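Side-chain contacts in esterase (Rhizomucor miehei CAU432, PDB 4WY8), which probably hydrolyses carboxylic ester bonds as a carboxylesterase of the alpha/beta hydrolase fold: residues K32-S37 with W92-K97; H100-Y105 with L296-P301; G292-A297 with S304-H309. All blocks are in the same frame, centred on the assembly; numbering follows the deposited sequence.

Contact 1 (K32-S37 with W92-K97); sequences KAEAAS and WVVGSK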
loop_
_atom_site.group_PDB
_atom_site.type_symbol
_atom_site.label_atom_id
_atom_site.label_comp_id
_atom_site.label_asym_id
_atom_site.label_seq_id
_atom_site.Cartn_x
_atom_site.Cartn_y
_atom_site.Cartn_z
ATOM N N LYS A 32 -0.653 -8.484 32.675
ATOM C CA LYS A 32 -1.893 -8.140 33.376
ATOM C C LYS A 32 -2.254 -6.656 33.183
ATOM O O LYS A 32 -3.420 -6.315 32.946
ATOM C CB LYS A 32 -1.785 -8.497 34.865
ATOM C CG LYS A 32 -2.101 -9.982 35.158
ATOM C CD LYS A 32 -2.108 -10.317 36.666
ATOM C CE LYS A 32 -3.344 -9.776 37.398
ATOM N NZ LYS A 32 -4.574 -10.611 37.207
ATOM N N ALA A 33 -1.254 -5.783 33.246
ATOM C CA ALA A 33 -1.471 -4.357 32.988
ATOM C C ALA A 33 -1.971 -4.111 31.560
ATOM O O ALA A 33 -2.855 -3.285 31.327
ATOM C CB ALA A 33 -0.177 -3.572 33.227
ATOM N N GLU A 34 -1.423 -4.864 30.614
ATOM C CA GLU A 34 -1.813 -4.780 29.205
ATOM C C GLU A 34 -3.278 -5.169 29.016
ATOM O O GLU A 34 -4.088 -4.427 28.394
ATOM C CB GLU A 34 -0.885 -5.684 28.383
ATOM C CG GLU A 34 -1.177 -5.726 26.905
ATOM C CD GLU A 34 -0.160 -6.553 26.112
ATOM O OE1 GLU A 34 0.023 -7.755 26.440
ATOM O OE2 GLU A 34 0.418 -6.005 25.132
ATOM N N ALA A 35 -3.627 -6.318 29.592
ATOM C CA ALA A 35 -5.002 -6.791 29.553
ATOM C C ALA A 35 -5.946 -5.736 30.131
ATOM O O ALA A 35 -7.001 -5.428 29.537
ATOM C CB ALA A 35 -5.147 -8.105 30.328
ATOM N N ALA A 36 -5.550 -5.165 31.270
ATOM C CA ALA A 36 -6.372 -4.133 31.905
ATOM C C ALA A 36 -6.537 -2.918 31.005
ATOM O O ALA A 36 -7.632 -2.382 30.889
ATOM C CB ALA A 36 -5.775 -3.716 33.244
ATOM N N SER A 37 -5.460 -2.501 30.349
ATOM C CA SER A 37 -5.509 -1.355 29.452
ATOM C C SER A 37 -6.456 -1.610 28.282
ATOM O O SER A 37 -7.029 -0.675 27.729
ATOM C CB SER A 37 -4.113 -1.016 28.928
ATOM O OG SER A 37 -3.685 -1.976 27.967
ATOM N N TRP A 92 7.408 -11.380 21.687
ATOM C CA TRP A 92 7.468 -12.774 22.169
ATOM C C TRP A 92 7.208 -12.882 23.673
ATOM O O TRP A 92 7.364 -13.957 24.253
ATOM C CB TRP A 92 8.826 -13.437 21.866
ATOM C CG TRP A 92 9.262 -13.406 20.428
ATOM C CD1 TRP A 92 8.750 -14.149 19.400
ATOM C CD2 TRP A 92 10.328 -12.619 19.864
ATOM N NE1 TRP A 92 9.426 -13.862 18.235
ATOM C CE2 TRP A 92 10.395 -12.926 18.494
ATOM C CE3 TRP A 92 11.224 -11.680 20.388
ATOM C CZ2 TRP A 92 11.319 -12.328 17.638
ATOM C CZ3 TRP A 92 12.150 -11.088 19.538
ATOM C CH2 TRP A 92 12.186 -11.411 18.176
ATOM N N VAL A 93 6.813 -11.782 24.304
ATOM C CA VAL A 93 6.715 -11.749 25.762
ATOM C C VAL A 93 5.301 -11.393 26.228
ATOM O O VAL A 93 4.797 -11.945 27.218
ATOM C CB VAL A 93 7.729 -10.745 26.347
ATOM C CG1 VAL A 93 7.593 -10.658 27.861
ATOM C CG2 VAL A 93 9.174 -11.152 25.951
ATOM N N VAL A 94 4.661 -10.480 25.496
ATOM C CA VAL A 94 3.289 -10.070 25.797
ATOM C C VAL A 94 2.379 -10.225 24.559
ATOM O O VAL A 94 2.789 -10.794 23.531
ATOM C CB VAL A 94 3.272 -8.612 26.299
ATOM C CG1 VAL A 94 4.290 -8.439 27.428
ATOM C CG2 VAL A 94 3.630 -7.663 25.153
ATOM N N GLY A 95 1.170 -9.681 24.624
ATOM C CA GLY A 95 0.233 -9.816 23.523
ATOM C C GLY A 95 -0.696 -10.991 23.739
ATOM O O GLY A 95 -0.352 -11.961 24.436
ATOM N N SER A 96 -1.900 -10.893 23.187
ATOM C CA SER A 96 -2.919 -11.925 23.405
ATOM C C SER A 96 -4.027 -11.776 22.387
ATOM O O SER A 96 -4.044 -10.826 21.606
ATOM C CB SER A 96 -3.523 -11.817 24.799
ATOM O OG SER A 96 -4.369 -10.680 24.858
ATOM N N LYS A 97 -4.997 -12.665 22.451
ATOM C CA LYS A 97 -6.193 -12.523 21.639
ATOM C C LYS A 97 -6.983 -11.265 21.967
ATOM O O LYS A 97 -7.739 -10.755 21.122
ATOM C CB LYS A 97 -7.070 -13.755 21.801
ATOM C CG LYS A 97 -7.365 -14.154 23.232
ATOM C CD LYS A 97 -8.035 -15.538 23.169
ATOM C CE LYS A 97 -8.001 -16.276 24.491
ATOM N NZ LYS A 97 -8.312 -17.725 24.275
#
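E34 reaches out from helix 27-39 and takes the backbone N-H of G95 with one carboxylate oxygen, G95 N lying 2.9 Å from E34 OE1. The bond is fairly straight, 156° at the hydrogen, and it arrives on the syn side of OE1, 15° out of the carboxylate plane. An extended chain delivers the group: E34 CG stands anti to the backbone N (chi1 179°) and the chain stays stretched beyond it, so the carboxylate crosses the gap between two backbones whose nearest CA atoms, those of E34 and G95, are still 7.9 Å apart. Tight packing is confined to this tip. V94 presses its CB to 3.4 Å from E34 OE1, while V94 CG2 comes within 3.6 Å of E34 OE2, so that both oxygens rest against the valine side chain and one of them also receives the amide.

The loop 92-97 leaves strand 83-87 through the HGGGW sequence that ends at W92, which in esterases of the hormone-sensitive lipase family supplies the oxyanion hole; here that part probably does the same. Helix 27-39 packs against this loop just past that sequence. Neighbouring side chains of the helix, V30 and R31, also touch V94, and R31 NE is hydrogen-bonded to V93 O.

Away from E34 the two segments separate quickly. A35 makes no contact with segment 92-97 and packs on L98, just past it in the same loop. V94 and G95 are buried, whereas E34 is partly exposed and the outer face of its helix is open to solvent. Further along the loop K97 is exposed too, its NZ forming a salt bridge with E55.

Contact 2 (H100-Y105 with L296-P301); sequences HRRTVY and LATLSP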
loop_
_atom_site.group_PDB
_atom_site.type_symbol
_atom_site.label_atom_id
_atom_site.label_comp_id
_atom_site.label_asym_id
_atom_site.label_seq_id
_atom_site.Cartn_x
_atom_site.Cartn_y
_atom_site.Cartn_z
ATOM N N HIS A 100 -5.124 -8.097 20.360
ATOM C CA HIS A 100 -5.245 -8.094 18.902
ATOM C C HIS A 100 -6.661 -8.364 18.453
ATOM O O HIS A 100 -6.905 -8.620 17.268
ATOM C CB HIS A 100 -4.293 -9.114 18.279
ATOM C CG HIS A 100 -2.852 -8.721 18.385
ATOM N ND1 HIS A 100 -2.186 -8.647 19.589
ATOM C CD2 HIS A 100 -1.966 -8.330 17.432
ATOM C CE1 HIS A 100 -0.939 -8.245 19.375
ATOM N NE2 HIS A 100 -0.782 -8.044 18.077
ATOM N N ARG A 101 -7.591 -8.318 19.405
ATOM C CA ARG A 101 -8.991 -8.556 19.099
ATOM C C ARG A 101 -9.489 -7.619 18.006
ATOM O O ARG A 101 -10.190 -8.034 17.081
ATOM C CB ARG A 101 -9.858 -8.388 20.353
ATOM C CG ARG A 101 -11.354 -8.463 20.035
ATOM C CD ARG A 101 -12.195 -8.331 21.294
ATOM N NE ARG A 101 -11.980 -7.037 21.925
ATOM C CZ ARG A 101 -12.364 -6.732 23.159
ATOM N NH1 ARG A 101 -12.980 -7.634 23.902
ATOM N NH2 ARG A 101 -12.131 -5.524 23.639
ATOM N N ARG A 102 -9.169 -6.342 18.129
ATOM C CA ARG A 102 -9.655 -5.372 17.152
ATOM C C ARG A 102 -9.160 -5.740 15.738
ATOM O O ARG A 102 -9.944 -5.910 14.791
ATOM C CB ARG A 102 -9.199 -3.962 17.569
ATOM C CG ARG A 102 -9.445 -2.866 16.530
ATOM C CD ARG A 102 -10.895 -2.479 16.427
ATOM N NE ARG A 102 -11.358 -1.928 17.705
ATOM C CZ ARG A 102 -12.564 -1.404 17.911
ATOM N NH1 ARG A 102 -13.445 -1.335 16.923
ATOM N NH2 ARG A 102 -12.879 -0.936 19.103
ATOM N N THR A 103 -7.844 -5.895 15.624
ATOM C CA THR A 103 -7.215 -6.230 14.360
ATOM C C THR A 103 -7.782 -7.520 13.750
ATOM O O THR A 103 -8.130 -7.569 12.560
ATOM C CB THR A 103 -5.704 -6.385 14.564
ATOM O OG1 THR A 103 -5.166 -5.140 15.047
ATOM C CG2 THR A 103 -5.033 -6.786 13.256
ATOM N N VAL A 104 -7.890 -8.550 14.583
ATOM C CA VAL A 104 -8.342 -9.866 14.155
ATOM C C VAL A 104 -9.820 -9.873 13.741
ATOM O O VAL A 104 -10.177 -10.413 12.689
ATOM C CB VAL A 104 -8.086 -10.907 15.280
ATOM C CG1 VAL A 104 -8.894 -12.167 15.035
ATOM C CG2 VAL A 104 -6.573 -11.235 15.380
ATOM N N TYR A 105 -10.681 -9.239 14.526
ATOM C CA TYR A 105 -12.105 -9.193 14.163
ATOM C C TYR A 105 -12.290 -8.437 12.854
ATOM O O TYR A 105 -13.039 -8.908 11.951
ATOM C CB TYR A 105 -12.957 -8.542 15.262
ATOM C CG TYR A 105 -13.218 -9.405 16.486
ATOM C CD1 TYR A 105 -12.369 -10.454 16.826
ATOM C CD2 TYR A 105 -14.317 -9.149 17.319
ATOM C CE1 TYR A 105 -12.610 -11.237 17.970
ATOM C CE2 TYR A 105 -14.569 -9.924 18.464
ATOM C CZ TYR A 105 -13.708 -10.965 18.778
ATOM O OH TYR A 105 -13.934 -11.740 19.903
ATOM N N LEU A 296 -3.751 -2.641 19.853
ATOM C CA LEU A 296 -4.424 -1.716 20.759
ATOM C C LEU A 296 -5.937 -1.968 20.780
ATOM O O LEU A 296 -6.472 -2.765 19.981
ATOM C CB LEU A 296 -4.121 -0.276 20.352
ATOM C CG LEU A 296 -2.615 0.042 20.235
ATOM C CD1 LEU A 296 -2.387 1.446 19.708
ATOM C CD2 LEU A 296 -1.857 -0.157 21.564
ATOM N N ALA A 297 -6.630 -1.295 21.695
ATOM C CA ALA A 297 -8.069 -1.524 21.864
ATOM C C ALA A 297 -8.847 -1.007 20.667
ATOM O O ALA A 297 -9.914 -1.544 20.315
ATOM C CB ALA A 297 -8.559 -0.871 23.154
ATOM N N THR A 298 -8.302 0.037 20.043
ATOM C CA THR A 298 -8.903 0.660 18.863
ATOM C C THR A 298 -7.975 0.555 17.654
ATOM O O THR A 298 -6.823 0.144 17.768
ATOM C CB THR A 298 -9.192 2.134 19.097
ATOM O OG1 THR A 298 -7.975 2.758 19.531
ATOM C CG2 THR A 298 -10.258 2.310 20.178
ATOM N N LEU A 299 -8.470 0.979 16.504
ATOM C CA LEU A 299 -7.705 0.912 15.270
ATOM C C LEU A 299 -7.609 2.280 14.625
ATOM O O LEU A 299 -8.635 2.868 14.300
ATOM C CB LEU A 299 -8.366 -0.090 14.314
ATOM C CG LEU A 299 -7.631 -0.332 13.000
ATOM C CD1 LEU A 299 -6.267 -0.964 13.278
ATOM C CD2 LEU A 299 -8.482 -1.233 12.109
ATOM N N SER A 300 -6.387 2.772 14.409
ATOM C CA SER A 300 -6.193 4.093 13.810
ATOM C C SER A 300 -6.758 4.114 12.390
ATOM O O SER A 300 -6.934 3.064 11.783
ATOM C CB SER A 300 -4.710 4.485 13.789
ATOM O OG SER A 300 -3.965 3.804 12.798
ATOM N N PRO A 301 -7.087 5.311 11.875
ATOM C CA PRO A 301 -7.545 5.397 10.479
ATOM C C PRO A 301 -6.555 4.737 9.491
ATOM O O PRO A 301 -6.957 3.953 8.602
ATOM C CB PRO A 301 -7.648 6.909 10.239
ATOM C CG PRO A 301 -7.897 7.493 11.630
ATOM C CD PRO A 301 -7.112 6.621 12.563
HETATM O O HOH W 1 -10.643 -4.442 21.329
HETATM O O HOH W 2 -8.015 -5.266 20.828
#
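The guanidinium of R102 meets A297 at its edge: A297 O lies within a few degrees of the guanidinium plane and is gripped side-on by two nitrogens. R102 NE donates at 3.0 Å to A297 O along a nearly straight path (160°), and R102 NH2 adds a longer, more bent bond of 3.3 Å to A297 O (142°). The two nitrogens approach from opposite faces of the carbonyl plane, and T298 CA and L299 N lie obliquely to the guanidinium. Among the other flat groups, the Y105 ring carries R101 CG over its centre on one face, 3.6 Å above the plane, and the R101 guanidinium has a water at its edge.

The R102 chain bends at both chi2 and chi3 (74° at the former), which folds the guanidinium back beside the loop and lays the aliphatic part against L299, with R102 CG 3.7 Å from L299 CB. A third nitrogen, R102 NH1, binds E46 O, so the cation links two loops, and bonds to A297 O and E46 O together should limit its rotation. Two waters also lie between the segments. One accepts from R101 NH2 at 3.0 Å and lies 3.2 Å from A297 O; the other accepts from R102 N at 3.1 Å and lies near L296 O, each a probable bridge.

T298 turns its hydroxyl the other way, to Y10 OH. H100 stands at the N-cap position of helix 101-111 and S300 at that of helix 301-322, where its OG caps G303 N. The contact therefore sits between the starts of two helices of the alpha/beta hydrolase fold: L296 reaches helix 9-17 through Y10 and I14, and V104 packs on strands 65-73 and 114-118.

Contact 3 (G292-A297 with S304-H309); sequences GIFNLA and SEILDH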
loop_
_atom_site.group_PDB
_atom_site.type_symbol
_atom_site.label_atom_id
_atom_site.label_comp_id
_atom_site.label_asym_id
_atom_site.label_seq_id
_atom_site.Cartn_x
_atom_site.Cartn_y
_atom_site.Cartn_z
ATOM N N GLY A 292 3.038 -0.467 16.311
ATOM C CA GLY A 292 2.111 -0.837 17.368
ATOM C C GLY A 292 0.643 -0.496 17.158
ATOM O O GLY A 292 -0.182 -0.647 18.077
ATOM N N ILE A 293 0.278 -0.112 15.943
ATOM C CA ILE A 293 -1.100 0.272 15.726
ATOM C C ILE A 293 -2.045 -0.933 15.709
ATOM O O ILE A 293 -3.257 -0.762 15.819
ATOM C CB ILE A 293 -1.249 1.109 14.449
ATOM C CG1 ILE A 293 -0.726 0.386 13.215
ATOM C CG2 ILE A 293 -0.468 2.418 14.619
ATOM C CD1 ILE A 293 -0.805 1.280 11.973
ATOM N N PHE A 294 -1.506 -2.146 15.601
ATOM C CA PHE A 294 -2.369 -3.331 15.518
ATOM C C PHE A 294 -2.505 -4.150 16.809
ATOM O O PHE A 294 -3.136 -5.226 16.801
ATOM C CB PHE A 294 -1.890 -4.244 14.383
ATOM C CG PHE A 294 -2.063 -3.632 13.028
ATOM C CD1 PHE A 294 -3.337 -3.410 12.522
ATOM C CD2 PHE A 294 -0.962 -3.260 12.268
ATOM C CE1 PHE A 294 -3.511 -2.828 11.269
ATOM C CE2 PHE A 294 -1.121 -2.679 11.013
ATOM C CZ PHE A 294 -2.395 -2.468 10.512
ATOM N N ASN A 295 -1.959 -3.646 17.916
ATOM C CA ASN A 295 -2.114 -4.320 19.216
ATOM C C ASN A 295 -2.803 -3.467 20.280
ATOM O O ASN A 295 -2.480 -3.566 21.470
ATOM C CB ASN A 295 -0.746 -4.758 19.749
ATOM C CG ASN A 295 0.223 -3.586 19.922
ATOM O OD1 ASN A 295 1.022 -3.291 19.031
ATOM N ND2 ASN A 295 0.188 -2.948 21.092
ATOM N N LEU A 296 -3.751 -2.641 19.853
ATOM C CA LEU A 296 -4.424 -1.716 20.759
ATOM C C LEU A 296 -5.937 -1.968 20.780
ATOM O O LEU A 296 -6.472 -2.765 19.981
ATOM C CB LEU A 296 -4.121 -0.276 20.352
ATOM C CG LEU A 296 -2.615 0.042 20.235
ATOM C CD1 LEU A 296 -2.387 1.446 19.708
ATOM C CD2 LEU A 296 -1.857 -0.157 21.564
ATOM N N ALA A 297 -6.630 -1.295 21.695
ATOM C CA ALA A 297 -8.069 -1.524 21.864
ATOM C C ALA A 297 -8.847 -1.007 20.667
ATOM O O ALA A 297 -9.914 -1.544 20.315
ATOM C CB ALA A 297 -8.559 -0.871 23.154
ATOM N N SER A 304 -6.685 1.041 9.537
ATOM C CA SER A 304 -7.808 0.552 8.735
ATOM C C SER A 304 -7.505 0.559 7.237
ATOM O O SER A 304 -7.880 -0.392 6.496
ATOM C CB SER A 304 -9.066 1.372 9.030
ATOM O OG SER A 304 -10.181 0.861 8.314
ATOM N N GLU A 305 -6.857 1.627 6.772
ATOM C CA GLU A 305 -6.474 1.636 5.360
ATOM C C GLU A 305 -5.560 0.442 5.075
ATOM O O GLU A 305 -5.729 -0.284 4.091
ATOM C CB GLU A 305 -5.761 2.931 4.971
ATOM C CG GLU A 305 -6.517 4.207 5.308
ATOM C CD GLU A 305 -7.868 4.342 4.610
ATOM O OE1 GLU A 305 -8.079 3.804 3.486
ATOM O OE2 GLU A 305 -8.746 4.995 5.222
ATOM N N ILE A 306 -4.616 0.220 5.972
ATOM C CA ILE A 306 -3.651 -0.853 5.815
ATOM C C ILE A 306 -4.356 -2.181 5.763
ATOM O O ILE A 306 -4.028 -3.005 4.912
ATOM C CB ILE A 306 -2.604 -0.845 6.945
ATOM C CG1 ILE A 306 -1.619 0.307 6.752
ATOM C CG2 ILE A 306 -1.811 -2.159 7.012
ATOM C CD1 ILE A 306 -0.724 0.527 8.019
ATOM N N LEU A 307 -5.345 -2.392 6.625
ATOM C CA LEU A 307 -6.131 -3.634 6.545
ATOM C C LEU A 307 -6.881 -3.778 5.211
ATOM O O LEU A 307 -6.968 -4.883 4.669
ATOM C CB LEU A 307 -7.117 -3.733 7.706
ATOM C CG LEU A 307 -6.483 -4.062 9.056
ATOM C CD1 LEU A 307 -7.598 -4.380 10.016
ATOM C CD2 LEU A 307 -5.542 -5.249 8.948
ATOM N N ASP A 308 -7.431 -2.686 4.679
ATOM C CA ASP A 308 -8.079 -2.770 3.367
ATOM C C ASP A 308 -7.073 -3.190 2.261
ATOM O O ASP A 308 -7.386 -3.979 1.354
ATOM C CB ASP A 308 -8.739 -1.430 3.012
ATOM C CG ASP A 308 -9.992 -1.148 3.855
ATOM O OD1 ASP A 308 -10.578 -2.110 4.428
ATOM O OD2 ASP A 308 -10.380 0.049 3.945
ATOM N N HIS A 309 -5.862 -2.658 2.368
ATOM C CA HIS A 309 -4.768 -3.035 1.485
ATOM C C HIS A 309 -4.411 -4.520 1.576
ATOM O O HIS A 309 -4.350 -5.233 0.556
ATOM C CB HIS A 309 -3.563 -2.183 1.816
ATOM C CG HIS A 309 -2.408 -2.404 0.908
ATOM N ND1 HIS A 309 -1.219 -1.731 1.052
ATOM C CD2 HIS A 309 -2.267 -3.210 -0.173
ATOM C CE1 HIS A 309 -0.387 -2.108 0.090
ATOM N NE2 HIS A 309 -0.998 -3.006 -0.659
#
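F294, whose ring packs on I306 and L307, is held by polar bonds at both ends of its own backbone: F294 O is hydrogen-bonded to T103 OG1, and F294 N to Y192 OH. The residue belongs to a type I beta turn running from G292 to N295, closed by a weak bond of 3.5 Å from N295 N to G292 O. In this alpha/beta hydrolase fold the turn directly follows the histidine that probably completes the catalytic triad, and it faces the final helix, 301-322.

Across the gap the contact is wholly apolar and buried. The F294 ring points its far end at the helix: F294 CZ is 3.6 Å from I306 CG2, which lies at the ring edge near its plane, so the isoleucine abuts the rim of the ring. L307 comes alongside, its chain running past that of F294 in the opposite direction, with L307 CG 3.9 Å from F294 CE1. One ring face is occupied from within the loop by I293 CG1, 3.7 Å above the plane and offset toward the rim. I293 holds CG1 between its backbone N and carbonyl carbon (chi1 57°), which lays the branch over the ring while its CD1 continues to the helix.

Beyond this apolar face the helix turns polar. S304 OG and D308 OD1 both bind R110, and E305 and D308 form salt bridges with R252 and K316 of the second subunit, so the same helix packs on the loop and joins the dimer. H309 stacks on H309 of that subunit, while its ND1 is hydrogen-bonded to Y286 OH of its own chain. I306 CD1 meets I293 CD1 at 4.0 Å, the two side chains crossing at about a right angle.

Overall arrangement
Contacts 2 and 3 are close neighbours, their centres about 6 Å apart; they share L296 and A297 and also meet where L299 packs on S304. Contact 1 lies further off, its centre about 14 Å from that of contact 2 and about 17 Å from that of contact 3, although its loop 92-97 runs almost directly into segment 100-105 and its nearest atoms are about 5 Å from contact 3. All three involve loops that lie near the probable active site in sequence: segment 92-97 begins at the last residue of the likely oxyanion-hole sequence, segment 292-297 follows H291 of the presumed triad S164, D261 and H291, and H100 bonds D163, next to the presumed nucleophile.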